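Local structure of tumor necrosis factor ligand superfamily member 13 (Mus musculus, 1U5Z) at residues S57-H62 with I115-P120. The protein acts as a homotrimeric cytokine of the tumor necrosis factor family that binds the receptors TACI and BCMA, here represented by its TNF homology domain. Residues are numbered along the deposited sequence; the frame is centred on the assembly and turned at random.
Sequences SQVLFH and ITVKIP
Ile119 rests its CD1 methyl against both Phe61 and Val59, at the outer end of that pair, 3.7 Å from CE1 of the phenylalanine ring and 4.0 Å from CG1 of the valine. The methyl approaches the ring obliquely at its CE1 corner. The Ile119 side chain is extended, with chi2 at 158°, which carries CD1 well beyond CG1 toward the opposing strand. Within 57-62, Val59 CG1 lies 3.3 Å above the plane of the Phe61 ring, displaced toward its rim, so valine, ring and isoleucine form one apolar cluster. Farther back along the strands, Val117, shorter than Ile119, brings its CG1 loosely to Val59 CG2 at 4.4 Å. The same methyl lies 4.0 Å from Ser57 OG, a van der Waals contact that the short serine side chain permits. Valine and isoleucine, being beta-branched, favour extended backbone and present compact methyls to the interior, while Phe61 spans more of the gap with its flat ring. No hydrogen bond joins the segments; their axes come within 9.7 Å at closest approach and run roughly parallel, 25° off, as expected of strands packed face to face through side chains. The contact is part of the buried core between the two sheets of the TNF jelly-roll. Gln58 points away from 115-120 and bonds Arg85 and Ser103 of a second subunit, so strand 51-61 serves both core and trimer interface. Leu126 touches Phe61 and Ile119, and Leu135 touches Ser57 and Val117. Strand 51-61 pairs with strands 99-109 and 134-139, whereas strand 114-119 pairs antiparallel with 24-34, 44-47 and 68-75.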
loop_
_atom_site.group_PDB
_atom_site.type_symbol
_atom_site.label_atom_id
_atom_site.label_comp_id
_atom_site.label_asym_id
_atom_site.label_seq_id
_atom_site.Cartn_x
_atom_site.Cartn_y
_atom_site.Cartn_z
ATOM N N SER A 57 5.045 -0.867 5.348
ATOM C CA SER A 57 5.323 -0.055 6.518
ATOM C C SER A 57 4.380 1.124 6.568
ATOM O O SER A 57 4.328 1.902 5.622
ATOM C CB SER A 57 6.748 0.486 6.433
ATOM O OG SER A 57 6.909 1.561 7.322
ATOM N N GLN A 58 3.631 1.257 7.655
ATOM C CA GLN A 58 2.928 2.500 7.937
ATOM C C GLN A 58 3.484 3.131 9.189
ATOM O O GLN A 58 3.856 2.442 10.138
ATOM C CB GLN A 58 1.433 2.270 8.130
ATOM C CG GLN A 58 0.655 3.560 8.305
ATOM C CD GLN A 58 -0.831 3.371 8.141
ATOM O OE1 GLN A 58 -1.294 3.067 7.047
ATOM N NE2 GLN A 58 -1.587 3.576 9.218
ATOM N N VAL A 59 3.555 4.452 9.176
ATOM C CA VAL A 59 3.887 5.222 10.363
ATOM C C VAL A 59 2.849 6.332 10.485
ATOM O O VAL A 59 2.615 7.061 9.530
ATOM C CB VAL A 59 5.312 5.799 10.275
ATOM C CG1 VAL A 59 5.576 6.759 11.414
ATOM C CG2 VAL A 59 6.354 4.669 10.279
ATOM N N LEU A 60 2.213 6.431 11.651
ATOM C CA LEU A 60 1.296 7.541 11.945
ATOM C C LEU A 60 2.050 8.635 12.707
ATOM O O LEU A 60 2.452 8.436 13.850
ATOM C CB LEU A 60 0.088 7.052 12.747
ATOM C CG LEU A 60 -0.954 8.098 13.161
ATOM C CD1 LEU A 60 -1.532 8.857 11.985
ATOM C CD2 LEU A 60 -2.064 7.433 13.925
ATOM N N PHE A 61 2.263 9.771 12.051
ATOM C CA PHE A 61 3.005 10.899 12.620
ATOM C C PHE A 61 2.097 11.858 13.396
ATOM O O PHE A 61 0.912 11.967 13.090
ATOM C CB PHE A 61 3.737 11.643 11.501
ATOM C CG PHE A 61 4.765 10.801 10.792
ATOM C CD1 PHE A 61 6.045 10.679 11.302
ATOM C CD2 PHE A 61 4.446 10.116 9.632
ATOM C CE1 PHE A 61 6.996 9.892 10.665
ATOM C CE2 PHE A 61 5.394 9.328 8.989
ATOM C CZ PHE A 61 6.673 9.218 9.507
ATOM N N HIS A 62 2.657 12.531 14.402
ATOM C CA HIS A 62 1.937 13.552 15.184
ATOM C C HIS A 62 2.565 14.948 15.110
ATOM O O HIS A 62 1.885 15.930 15.368
ATOM C CB HIS A 62 1.856 13.174 16.666
ATOM C CG HIS A 62 1.298 11.810 16.923
ATOM N ND1 HIS A 62 -0.014 11.478 16.671
ATOM C CD2 HIS A 62 1.872 10.700 17.438
ATOM C CE1 HIS A 62 -0.223 10.218 17.008
ATOM N NE2 HIS A 62 0.906 9.722 17.476
ATOM N N ILE A 115 16.830 -5.347 8.804
ATOM C CA ILE A 115 15.826 -4.441 8.268
ATOM C C ILE A 115 15.519 -3.380 9.316
ATOM O O ILE A 115 15.282 -3.705 10.480
ATOM C CB ILE A 115 14.539 -5.205 7.917
ATOM C CG1 ILE A 115 14.850 -6.394 6.993
ATOM C CG2 ILE A 115 13.518 -4.246 7.257
ATOM C CD1 ILE A 115 15.148 -6.017 5.529
ATOM N N THR A 116 15.528 -2.114 8.907
ATOM C CA THR A 116 15.205 -1.012 9.814
ATOM C C THR A 116 14.122 -0.110 9.262
ATOM O O THR A 116 13.938 -0.002 8.050
ATOM C CB THR A 116 16.450 -0.159 10.156
ATOM O OG1 THR A 116 17.302 -0.022 9.007
ATOM C CG2 THR A 116 17.314 -0.859 11.198
ATOM N N VAL A 117 13.408 0.524 10.183
ATOM C CA VAL A 117 12.442 1.560 9.859
ATOM C C VAL A 117 12.852 2.776 10.685
ATOM O O VAL A 117 12.594 2.831 11.883
ATOM C CB VAL A 117 11.001 1.106 10.197
ATOM C CG1 VAL A 117 9.990 2.186 9.833
ATOM C CG2 VAL A 117 10.668 -0.172 9.469
ATOM N N LYS A 118 13.536 3.717 10.047
ATOM C CA LYS A 118 14.033 4.912 10.717
ATOM C C LYS A 118 13.337 6.173 10.231
ATOM O O LYS A 118 12.898 6.254 9.094
ATOM C CB LYS A 118 15.534 5.062 10.476
ATOM C CG LYS A 118 16.364 3.976 11.119
ATOM C CD LYS A 118 17.812 4.039 10.672
ATOM C CE LYS A 118 18.599 2.898 11.274
ATOM N NZ LYS A 118 19.995 2.860 10.785
ATOM N N ILE A 119 13.268 7.169 11.109
ATOM C CA ILE A 119 12.749 8.485 10.771
ATOM C C ILE A 119 13.873 9.485 11.000
ATOM O O ILE A 119 14.357 9.592 12.125
ATOM C CB ILE A 119 11.531 8.794 11.640
ATOM C CG1 ILE A 119 10.398 7.840 11.263
ATOM C CG2 ILE A 119 11.084 10.255 11.460
ATOM C CD1 ILE A 119 9.398 7.671 12.322
ATOM N N PRO A 120 14.285 10.220 9.957
ATOM C CA PRO A 120 15.508 11.044 10.028
ATOM C C PRO A 120 15.473 12.271 10.949
ATOM O O PRO A 120 16.453 13.017 10.942
ATOM C CB PRO A 120 15.717 11.503 8.575
ATOM C CG PRO A 120 14.788 10.662 7.745
ATOM C CD PRO A 120 13.639 10.327 8.634
#